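PDB 3Q2I: dehydrogenase from Chromobacterium violaceum, which probably oxidises the sugar C3' hydroxyl of UDP-N-acetylglucosaminuronic acid with NAD+, a step toward 2,3-diacetamido-2,3-dideoxy-D-mannuronic acid. Local coordinates for residues A[187-192]-A[334-339]; A[195-200]-A[329-334]. All blocks are in the same frame, centred on the assembly; numbering follows the deposited sequence.

Contact 1. Residues A[187-192]-A[334-339]. With HP7 ((2S,3S,4R,5R,6R)-5-acetamido-6-[[[(2R,3S,4R,5R)-5-(2,4-dioxopyrimidin-1-yl)-3,4-dihydroxy-oxolan-2-yl]methoxy-hydroxy-phosphoryl]oxy-hydroxy-phosphoryl]oxy-3,4-dihydroxy-oxane-2-carboxylic acid), chain C.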
ATOM      1  N   ALA A 187       8.911  12.807 -24.270  1.00 15.23           N
ATOM      2  CA  ALA A 187      10.356  13.010 -24.272  1.00 15.69           C
ATOM      3  C   ALA A 187      11.164  11.716 -24.133  1.00 16.92           C
ATOM      4  O   ALA A 187      12.240  11.558 -24.738  1.00 18.54           O
ATOM      5  CB  ALA A 187      10.756  14.045 -23.240  1.00 17.32           C
ATOM      6  N   PHE A 188      10.683  10.777 -23.309  1.00 14.38           N
ATOM      7  CA  PHE A 188      11.398   9.508 -23.173  1.00 13.62           C
ATOM      8  C   PHE A 188      11.157   8.529 -24.323  1.00 13.96           C
ATOM      9  O   PHE A 188      12.136   7.992 -24.868  1.00 16.59           O
ATOM     10  CB  PHE A 188      11.060   8.836 -21.835  1.00 15.33           C
ATOM     11  CG  PHE A 188      11.787   9.391 -20.638  1.00 17.08           C
ATOM     12  CD1 PHE A 188      13.111   9.087 -20.377  1.00 17.38           C
ATOM     13  CD2 PHE A 188      11.053  10.002 -19.625  1.00 26.76           C
ATOM     14  CE1 PHE A 188      13.768   9.531 -19.219  1.00 16.14           C
ATOM     15  CE2 PHE A 188      11.666  10.356 -18.390  1.00 24.99           C
ATOM     16  CZ  PHE A 188      13.046  10.207 -18.253  1.00 20.70           C
ATOM     17  N   MET A 189       9.901   8.307 -24.701  1.00 13.23           N
ATOM     18  CA  MET A 189       9.565   7.249 -25.678  1.00 13.06           C
ATOM     19  C   MET A 189       9.857   7.671 -27.125  1.00 15.69           C
ATOM     20  O   MET A 189      10.245   6.793 -27.919  1.00 15.97           O
ATOM     21  CB  MET A 189       8.092   6.906 -25.534  1.00 16.42           C
ATOM     22  CG  MET A 189       7.521   5.925 -26.586  1.00 16.81           C
ATOM     23  SD  MET A 189       5.873   5.349 -26.179  1.00 16.21           S
ATOM     24  CE  MET A 189       6.226   4.162 -24.885  1.00 17.19           C
ATOM     25  N   ASN A 190       9.674   8.950 -27.400  1.00 16.21           N
ATOM     26  CA  ASN A 190      10.030   9.462 -28.743  1.00 17.29           C
ATOM     27  C   ASN A 190      11.443  10.047 -28.698  1.00 15.87           C
ATOM     28  O   ASN A 190      12.406   9.359 -29.039  1.00 19.12           O
ATOM     29  CB  ASN A 190       9.029  10.498 -29.256  1.00 16.80           C
ATOM     30  CG  ASN A 190       9.462  11.035 -30.629  1.00 17.95           C
ATOM     31  OD1 ASN A 190      10.646  11.046 -30.909  1.00 21.29           O
ATOM     32  ND2 ASN A 190       8.527  11.352 -31.502  1.00 18.85           N
ATOM     33  N   GLN A 191      11.603  11.257 -28.174  1.00 17.93           N
ATOM     34  CA  GLN A 191      12.817  12.021 -28.527  1.00 19.52           C
ATOM     35  C   GLN A 191      14.112  11.418 -28.037  1.00 21.42           C
ATOM     36  O   GLN A 191      15.100  11.274 -28.779  1.00 22.46           O
ATOM     37  CB  GLN A 191      12.684  13.504 -28.150  1.00 19.96           C
ATOM     38  CG  GLN A 191      11.630  14.230 -28.993  1.00 20.98           C
ATOM     39  CD  GLN A 191      10.224  14.066 -28.439  1.00 22.05           C
ATOM     40  OE1 GLN A 191      10.005  13.885 -27.228  1.00 21.64           O
ATOM     41  NE2 GLN A 191       9.250  14.110 -29.314  1.00 23.19           N
ATOM     42  N   ALA A 192      14.105  10.971 -26.783  1.00 18.84           N
ATOM     43  CA  ALA A 192      15.302  10.404 -26.197  1.00 17.19           C
ATOM     44  C   ALA A 192      15.391   8.870 -26.247  1.00 17.27           C
ATOM     45  O   ALA A 192      16.163   8.275 -25.487  1.00 19.26           O
ATOM     46  CB  ALA A 192      15.417  10.918 -24.742  1.00 18.17           C
ATOM     47  N   LEU A 334      11.587  -0.968 -20.417  1.00 13.08           N
ATOM     48  CA  LEU A 334      12.045   0.131 -19.555  1.00 15.39           C
ATOM     49  C   LEU A 334      11.155   1.353 -19.698  1.00 14.14           C
ATOM     50  O   LEU A 334      10.837   2.005 -18.715  1.00 14.73           O
ATOM     51  CB  LEU A 334      13.501   0.509 -19.847  1.00 18.82           C
ATOM     52  CG  LEU A 334      14.527  -0.417 -19.242  1.00 23.13           C
ATOM     53  CD1 LEU A 334      15.879  -0.030 -19.872  1.00 25.70           C
ATOM     54  CD2 LEU A 334      14.531  -0.208 -17.717  1.00 24.58           C
ATOM     55  N   LEU A 335      10.805   1.751 -20.922  1.00 13.40           N
ATOM     56  CA  LEU A 335       9.990   2.922 -21.141  1.00 13.97           C
ATOM     57  C   LEU A 335       8.669   2.727 -20.431  1.00 12.29           C
ATOM     58  O   LEU A 335       8.159   3.656 -19.782  1.00 13.90           O
ATOM     59  CB  LEU A 335       9.741   3.143 -22.650  1.00 15.08           C
ATOM     60  CG  LEU A 335      10.921   3.647 -23.476  1.00 17.70           C
ATOM     61  CD1 LEU A 335      10.530   3.513 -24.948  1.00 16.04           C
ATOM     62  CD2 LEU A 335      11.204   5.088 -23.102  1.00 16.96           C
ATOM     63  N   ILE A 336       8.095   1.516 -20.567  1.00 13.58           N
ATOM     64  CA  ILE A 336       6.750   1.269 -19.992  1.00 11.12           C
ATOM     65  C   ILE A 336       6.908   1.247 -18.468  1.00 10.51           C
ATOM     66  O   ILE A 336       6.033   1.859 -17.803  1.00 12.66           O
ATOM     67  CB  ILE A 336       6.136  -0.074 -20.498  1.00 11.39           C
ATOM     68  CG1 ILE A 336       5.915   0.068 -22.020  1.00 15.25           C
ATOM     69  CG2 ILE A 336       4.854  -0.383 -19.739  1.00 12.50           C
ATOM     70  CD1 ILE A 336       4.889   1.119 -22.424  1.00 16.03           C
ATOM     71  N   ALA A 337       8.018   0.732 -17.929  1.00 12.32           N
ATOM     72  CA  ALA A 337       8.172   0.785 -16.461  1.00 11.35           C
ATOM     73  C   ALA A 337       8.333   2.237 -15.983  1.00 12.10           C
ATOM     74  O   ALA A 337       7.733   2.607 -14.944  1.00 12.85           O
ATOM     75  CB  ALA A 337       9.413   0.010 -16.046  1.00 13.12           C
ATOM     76  N   MET A 338       9.069   3.062 -16.737  1.00 12.92           N
ATOM     77  CA  MET A 338       9.248   4.487 -16.388  1.00 12.13           C
ATOM     78  C   MET A 338       7.868   5.174 -16.449  1.00 13.43           C
ATOM     79  O   MET A 338       7.537   5.959 -15.544  1.00 12.95           O
ATOM     80  CB  MET A 338      10.199   5.223 -17.368  1.00 13.25           C
ATOM     81  CG  MET A 338      11.586   4.624 -17.391  1.00 16.77           C
ATOM     82  SD  MET A 338      12.527   5.535 -18.664  1.00 22.60           S
ATOM     83  CE  MET A 338      14.149   4.860 -18.377  1.00 23.50           C
ATOM     84  N   TYR A 339       7.078   4.903 -17.490  1.00 13.42           N
ATOM     85  CA  TYR A 339       5.735   5.512 -17.598  1.00 12.95           C
ATOM     86  C   TYR A 339       4.768   5.092 -16.502  1.00 12.89           C
ATOM     87  O   TYR A 339       4.077   5.950 -15.961  1.00 13.64           O
ATOM     88  CB  TYR A 339       5.167   5.360 -19.025  1.00 14.51           C
ATOM     89  CG  TYR A 339       5.765   6.275 -20.076  1.00 14.26           C
ATOM     90  CD1 TYR A 339       6.713   7.247 -19.755  1.00 13.40           C
ATOM     91  CD2 TYR A 339       5.354   6.145 -21.402  1.00 16.19           C
ATOM     92  CE1 TYR A 339       7.239   8.110 -20.756  1.00 14.33           C
ATOM     93  CE2 TYR A 339       5.828   7.025 -22.385  1.00 15.72           C
ATOM     94  CZ  TYR A 339       6.751   8.007 -22.042  1.00 13.60           C
ATOM     95  OH  TYR A 339       7.257   8.897 -23.015  1.00 14.74           O
TER
HETATM   96  N1  HP7 C 550      14.716  21.139 -33.091  1.00 27.56           N
HETATM   97  C2  HP7 C 550      14.688  22.357 -32.551  1.00 24.86           C
HETATM   98  O2  HP7 C 550      13.628  23.034 -32.612  1.00 32.92           O
HETATM   99  N3  HP7 C 550      15.770  22.890 -31.976  1.00 26.57           N
HETATM  100  C4  HP7 C 550      16.915  22.197 -31.919  1.00 28.37           C
HETATM  101  O4  HP7 C 550      17.914  22.769 -31.421  1.00 26.88           O
HETATM  102  C5  HP7 C 550      16.979  20.911 -32.465  1.00 29.09           C
HETATM  103  C6  HP7 C 550      15.835  20.402 -33.066  1.00 32.14           C
HETATM  104  PA  HP7 C 550      16.448  16.878 -35.411  1.00 38.59           P
HETATM  105  PB  HP7 C 550      16.634  14.074 -35.601  1.00 44.70           P
HETATM  106  O'P HP7 C 550      12.451  14.664 -32.214  1.00 27.62           O
HETATM  107  O'Q HP7 C 550      11.350  13.504 -33.728  1.00 28.10           O
HETATM  108  C1' HP7 C 550      16.048  13.160 -33.214  1.00 33.93           C
HETATM  109  O1A HP7 C 550      17.709  17.235 -34.639  1.00 42.54           O
HETATM  110  O1B HP7 C 550      18.087  14.207 -35.210  1.00 45.84           O
HETATM  111  C1C HP7 C 550      13.472  20.595 -33.653  1.00 29.94           C
HETATM  112  C2' HP7 C 550      16.218  11.786 -32.543  1.00 25.92           C
HETATM  113  N2' HP7 C 550      17.368  11.075 -33.103  1.00 26.25           N
HETATM  114  O2A HP7 C 550      16.358  17.023 -36.905  1.00 43.77           O
HETATM  115  O2B HP7 C 550      16.192  13.691 -36.998  1.00 49.85           O
HETATM  116  C2C HP7 C 550      13.274  20.934 -35.124  1.00 51.26           C
HETATM  117  O2C HP7 C 550      11.874  21.208 -35.247  1.00 52.29           O
HETATM  118  C3' HP7 C 550      14.967  10.935 -32.720  1.00 28.19           C
HETATM  119  O3' HP7 C 550      15.100   9.832 -31.793  1.00 25.73           O
HETATM  120  O3A HP7 C 550      15.918  15.403 -35.062  1.00 40.97           O
HETATM  121  O3B HP7 C 550      15.963  12.946 -34.630  1.00 35.92           O
HETATM  122  C3C HP7 C 550      13.551  19.614 -35.825  1.00 38.34           C
HETATM  123  O3C HP7 C 550      12.785  19.502 -37.024  1.00 61.12           O
HETATM  124  C4' HP7 C 550      13.699  11.726 -32.361  1.00 25.34           C
HETATM  125  O4' HP7 C 550      12.506  11.016 -32.675  1.00 29.85           O
HETATM  126  C4C HP7 C 550      13.119  18.553 -34.817  1.00 31.95           C
HETATM  127  O4C HP7 C 550      13.574  19.170 -33.604  1.00 32.80           O
HETATM  128  C5' HP7 C 550      13.684  12.970 -33.273  1.00 27.09           C
HETATM  129  O5' HP7 C 550      14.799  13.748 -32.843  1.00 31.15           O
HETATM  130  C5C HP7 C 550      13.908  17.279 -35.027  1.00 35.04           C
HETATM  131  O5C HP7 C 550      15.239  17.693 -34.744  1.00 33.18           O
HETATM  132  C6' HP7 C 550      12.411  13.756 -33.078  1.00 22.17           C
HETATM  133  C7' HP7 C 550      18.446  10.647 -32.448  1.00 34.49           C
HETATM  134  O7' HP7 C 550      18.620  10.675 -31.221  1.00 33.03           O
HETATM  135  C8' HP7 C 550      19.535  10.061 -33.315  1.00 28.18           C
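The phenol oxygen of Tyr339 accepts a hydrogen bond from the backbone N-H of Met189, in the first turn of a short, weakly bonded helix. Met189 N to Tyr339 OH is 3.2 Å and the bond is bent, with 146° at the hydrogen. The same hydroxyl is hydrogen-bonded to Gly186 N and to OE2 of Glu223, so three groups hold this buried oxygen. Glu223 OE2 also takes the N-H of Phe188. The turn at 187-191 is wide, of the pi type: Ala192 N bonds to Ala187 O at 2.8 Å.

Methionines meet both rings. The sulfur of Met338 lies over one face of the Phe188 ring, SD 4.3 Å from the centroid and shifted toward the rim, a Met-aromatic contact. Met189 approaches the Tyr339 ring obliquely. Met189 CG lies anti to the backbone N (chi1 173°), and a bend at chi3 of -76° brings Met189 CE to 3.8 Å from Tyr339 CE2. Leu335 packs against the backbone here, its CD2 3.5 Å from Phe188 O.

The other side of the short helix serves the substrate site. HP7 O4' donates to Asn190 OD1 at 2.6 Å, while Asp184 OD1 holds Asn190 ND2 and so helps to set the amide. HP7 O3' gives a weak bond of 3.3 Å to Gln191 O.

Ile336 and Tyr339, on helix 325-344, touch Tyr354 of a second subunit. Phe188 also packs on Val242 of strand 237-243 and on Val196 of helix 193-203.

Contact 2. Residues A[195-200]-A[329-334]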
ATOM      1  N   TYR A 195      18.624   6.995 -26.263  1.00 18.00           N
ATOM      2  CA  TYR A 195      19.398   7.096 -25.035  1.00 17.56           C
ATOM      3  C   TYR A 195      18.829   6.157 -23.973  1.00 15.02           C
ATOM      4  O   TYR A 195      19.595   5.534 -23.242  1.00 18.26           O
ATOM      5  CB  TYR A 195      19.434   8.548 -24.535  1.00 16.93           C
ATOM      6  CG  TYR A 195      20.157   9.482 -25.487  1.00 20.09           C
ATOM      7  CD1 TYR A 195      21.445   9.949 -25.221  1.00 21.50           C
ATOM      8  CD2 TYR A 195      19.522   9.928 -26.635  1.00 18.12           C
ATOM      9  CE1 TYR A 195      22.089  10.790 -26.112  1.00 19.67           C
ATOM     10  CE2 TYR A 195      20.183  10.769 -27.552  1.00 23.97           C
ATOM     11  CZ  TYR A 195      21.468  11.176 -27.266  1.00 22.23           C
ATOM     12  OH  TYR A 195      22.143  11.978 -28.199  1.00 22.45           O
ATOM     13  N   VAL A 196      17.503   6.020 -23.917  1.00 15.80           N
ATOM     14  CA  VAL A 196      16.903   4.982 -23.070  1.00 14.51           C
ATOM     15  C   VAL A 196      17.500   3.635 -23.444  1.00 15.07           C
ATOM     16  O   VAL A 196      17.784   2.781 -22.582  1.00 17.21           O
ATOM     17  CB  VAL A 196      15.328   4.931 -23.170  1.00 16.43           C
ATOM     18  CG1 VAL A 196      14.816   3.732 -22.347  1.00 16.29           C
ATOM     19  CG2 VAL A 196      14.776   6.274 -22.676  1.00 18.03           C
ATOM     20  N   ASP A 197      17.688   3.448 -24.763  1.00 17.88           N
ATOM     21  CA  ASP A 197      18.239   2.198 -25.256  1.00 17.10           C
ATOM     22  C   ASP A 197      19.572   1.871 -24.599  1.00 15.55           C
ATOM     23  O   ASP A 197      19.917   0.701 -24.464  1.00 19.00           O
ATOM     24  CB  ASP A 197      18.432   2.302 -26.769  1.00 18.53           C
ATOM     25  CG  ASP A 197      18.913   1.030 -27.401  1.00 25.35           C
ATOM     26  OD1 ASP A 197      18.280  -0.013 -27.196  1.00 19.00           O
ATOM     27  OD2 ASP A 197      19.918   1.099 -28.154  1.00 24.80           O
ATOM     28  N   LEU A 198      20.371   2.887 -24.272  1.00 14.99           N
ATOM     29  CA  LEU A 198      21.699   2.591 -23.731  1.00 14.83           C
ATOM     30  C   LEU A 198      21.666   1.919 -22.360  1.00 14.52           C
ATOM     31  O   LEU A 198      22.654   1.376 -21.885  1.00 17.31           O
ATOM     32  CB  LEU A 198      22.522   3.899 -23.581  1.00 13.26           C
ATOM     33  CG  LEU A 198      22.600   4.722 -24.903  1.00 17.03           C
ATOM     34  CD1 LEU A 198      23.253   6.034 -24.657  1.00 17.95           C
ATOM     35  CD2 LEU A 198      23.263   3.890 -26.024  1.00 22.39           C
ATOM     36  N   LEU A 199      20.560   2.128 -21.636  1.00 16.56           N
ATOM     37  CA  LEU A 199      20.521   1.647 -20.263  1.00 16.59           C
ATOM     38  C   LEU A 199      20.687   0.137 -20.151  1.00 15.11           C
ATOM     39  O   LEU A 199      21.502  -0.326 -19.354  1.00 17.17           O
ATOM     40  CB  LEU A 199      19.254   2.184 -19.576  1.00 15.95           C
ATOM     41  CG  LEU A 199      19.067   3.696 -19.515  1.00 18.01           C
ATOM     42  CD1 LEU A 199      17.726   4.146 -18.892  1.00 16.86           C
ATOM     43  CD2 LEU A 199      20.233   4.287 -18.725  1.00 19.35           C
ATOM     44  N   ASP A 200      19.896  -0.642 -20.870  1.00 15.92           N
ATOM     45  CA  ASP A 200      20.080  -2.072 -20.895  1.00 15.12           C
ATOM     46  C   ASP A 200      21.248  -2.482 -21.835  1.00 16.76           C
ATOM     47  O   ASP A 200      22.048  -3.341 -21.454  1.00 20.22           O
ATOM     48  CB  ASP A 200      18.779  -2.749 -21.376  1.00 16.41           C
ATOM     49  CG  ASP A 200      18.891  -4.267 -21.391  1.00 21.16           C
ATOM     50  OD1 ASP A 200      19.425  -4.824 -22.387  1.00 22.30           O
ATOM     51  OD2 ASP A 200      18.610  -4.931 -20.381  1.00 20.11           O
ATOM     52  N   LEU A 329      12.193  -5.154 -27.333  1.00 15.87           N
ATOM     53  CA  LEU A 329      11.348  -5.201 -26.128  1.00 15.44           C
ATOM     54  C   LEU A 329      12.149  -4.767 -24.915  1.00 16.90           C
ATOM     55  O   LEU A 329      11.502  -4.392 -23.892  1.00 16.80           O
ATOM     56  CB  LEU A 329      10.872  -6.631 -25.911  1.00 14.80           C
ATOM     57  CG  LEU A 329       9.802  -7.159 -26.871  1.00 15.93           C
ATOM     58  CD1 LEU A 329       9.540  -8.635 -26.540  1.00 16.59           C
ATOM     59  CD2 LEU A 329       8.518  -6.352 -26.813  1.00 16.85           C
ATOM     60  N   LYS A 330      13.478  -4.921 -24.929  1.00 15.92           N
ATOM     61  CA  LYS A 330      14.255  -4.565 -23.719  1.00 14.39           C
ATOM     62  C   LYS A 330      14.092  -3.088 -23.407  1.00 15.51           C
ATOM     63  O   LYS A 330      13.816  -2.729 -22.236  1.00 16.41           O
ATOM     64  CB  LYS A 330      15.737  -4.945 -23.806  1.00 15.64           C
ATOM     65  CG  LYS A 330      15.893  -6.436 -24.038  1.00 17.43           C
ATOM     66  CD  LYS A 330      17.362  -6.740 -24.246  1.00 20.98           C
ATOM     67  CE  LYS A 330      17.605  -8.184 -24.569  1.00 20.58           C
ATOM     68  NZ  LYS A 330      19.079  -8.373 -24.809  1.00 24.44           N
ATOM     69  N   SER A 331      14.262  -2.196 -24.373  1.00 14.94           N
ATOM     70  CA  SER A 331      14.083  -0.773 -24.059  1.00 16.71           C
ATOM     71  C   SER A 331      12.613  -0.427 -23.942  1.00 16.20           C
ATOM     72  O   SER A 331      12.273   0.485 -23.183  1.00 14.78           O
ATOM     73  CB  SER A 331      14.838   0.171 -25.006  1.00 19.61           C
ATOM     74  OG  SER A 331      14.214   0.253 -26.260  1.00 24.00           O
ATOM     75  N   LEU A 332      11.725  -1.059 -24.703  1.00 16.07           N
ATOM     76  CA  LEU A 332      10.298  -0.765 -24.543  1.00 13.95           C
ATOM     77  C   LEU A 332       9.896  -1.090 -23.121  1.00 13.58           C
ATOM     78  O   LEU A 332       9.144  -0.295 -22.524  1.00 13.53           O
ATOM     79  CB  LEU A 332       9.454  -1.611 -25.501  1.00 16.17           C
ATOM     80  CG  LEU A 332       7.945  -1.412 -25.409  1.00 15.00           C
ATOM     81  CD1 LEU A 332       7.561   0.018 -25.792  1.00 17.97           C
ATOM     82  CD2 LEU A 332       7.198  -2.378 -26.289  1.00 16.44           C
ATOM     83  N   GLU A 333      10.365  -2.213 -22.585  1.00 14.17           N
ATOM     84  CA  GLU A 333       9.910  -2.594 -21.217  1.00 12.53           C
ATOM     85  C   GLU A 333      10.394  -1.531 -20.226  1.00 14.89           C
ATOM     86  O   GLU A 333       9.644  -1.158 -19.284  1.00 13.22           O
ATOM     87  CB  GLU A 333      10.534  -3.968 -20.906  1.00 14.80           C
ATOM     88  CG  GLU A 333      10.025  -4.460 -19.552  1.00 18.12           C
ATOM     89  CD  GLU A 333      10.730  -5.734 -19.121  1.00 17.93           C
ATOM     90  OE1 GLU A 333      10.039  -6.615 -18.596  1.00 16.78           O
ATOM     91  OE2 GLU A 333      11.948  -5.897 -19.389  1.00 16.98           O
ATOM     92  N   LEU A 334      11.587  -0.968 -20.417  1.00 13.08           N
ATOM     93  CA  LEU A 334      12.045   0.131 -19.555  1.00 15.39           C
ATOM     94  C   LEU A 334      11.155   1.353 -19.698  1.00 14.14           C
ATOM     95  O   LEU A 334      10.837   2.005 -18.715  1.00 14.73           O
ATOM     96  CB  LEU A 334      13.501   0.509 -19.847  1.00 18.82           C
ATOM     97  CG  LEU A 334      14.527  -0.417 -19.242  1.00 23.13           C
ATOM     98  CD1 LEU A 334      15.879  -0.030 -19.872  1.00 25.70           C
ATOM     99  CD2 LEU A 334      14.531  -0.208 -17.717  1.00 24.58           C
TER
HETATM  100  O   HOH W   1      15.955  -2.493 -26.731  1.00 26.02           O
HETATM  101  O   HOH W   2      20.458  -7.275 -22.728  1.00 35.40           O
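Asp200 OD1 and Lys330 NZ share one water, which donates to the carboxylate oxygen and accepts from the ammonium group. The water is 2.7 Å from both Asp200 OD1 and Lys330 NZ. Asp200 OD1 and Lys330 NZ stay 4.3 Å apart, beyond a salt bridge, and Lys330 NZ has its salt bridge with Glu327. The two side chains cross at about a right angle. The extended chain of Lys330 runs past the acid, with Lys330 CD 3.4 Å from Asp200 OD1.

A second water accepts the backbone N-H of Ser331 at 2.9 Å and lies near Asp197, to whose OD1 it gives at most a weak bond. The stronger partners of Asp197 are Lys133 at OD1 and Arg136 at OD2, both salt bridges. Lys133 also bonds to Ser331 OG, so one lysine joins a side chain from each helix.

This is a helix-helix crossing in the C-terminal alpha/beta domain that follows the Rossmann fold in this family. The two axes pass 8.7 Å apart at 106°. Ser331 sits at the crossing, its CB 4.0 Å from Asp197 CA.

The rest of the contact is apolar. Leu334 CD1 lies 4.0 Å from Leu199 CB and also reaches the backbone N of Asp200. Val196 CG1 packs more loosely beside Leu334 CB, and Val196 also touches Met240 of strand 237-243. The carbonyl oxygen of Leu199 takes the indole N-H of Trp232.

In the fold
From the N terminus, the Rossmann sheet comes first, and both contacts lie in the C-terminal alpha/beta domain after it. Helix 187-191 opens contact 1, and helix 193-203, next in the chain, opens contact 2. The chain then runs through most of the mixed sheet before helix 325-344 returns. Its earlier turns, 329-334, close contact 2; its later turns, 334-339, close contact 1. The smaller loop is therefore nested in the larger. Leu334 lies in both ranges but touches the partner segment in contact 2 alone. Met338 CE meets Leu199 CD1 at 3.7 Å, so the two contacts touch. One long helix thus ties two successive helices together, both bearing substrate-pocket residues: Asn190 and Gln191, then Tyr195.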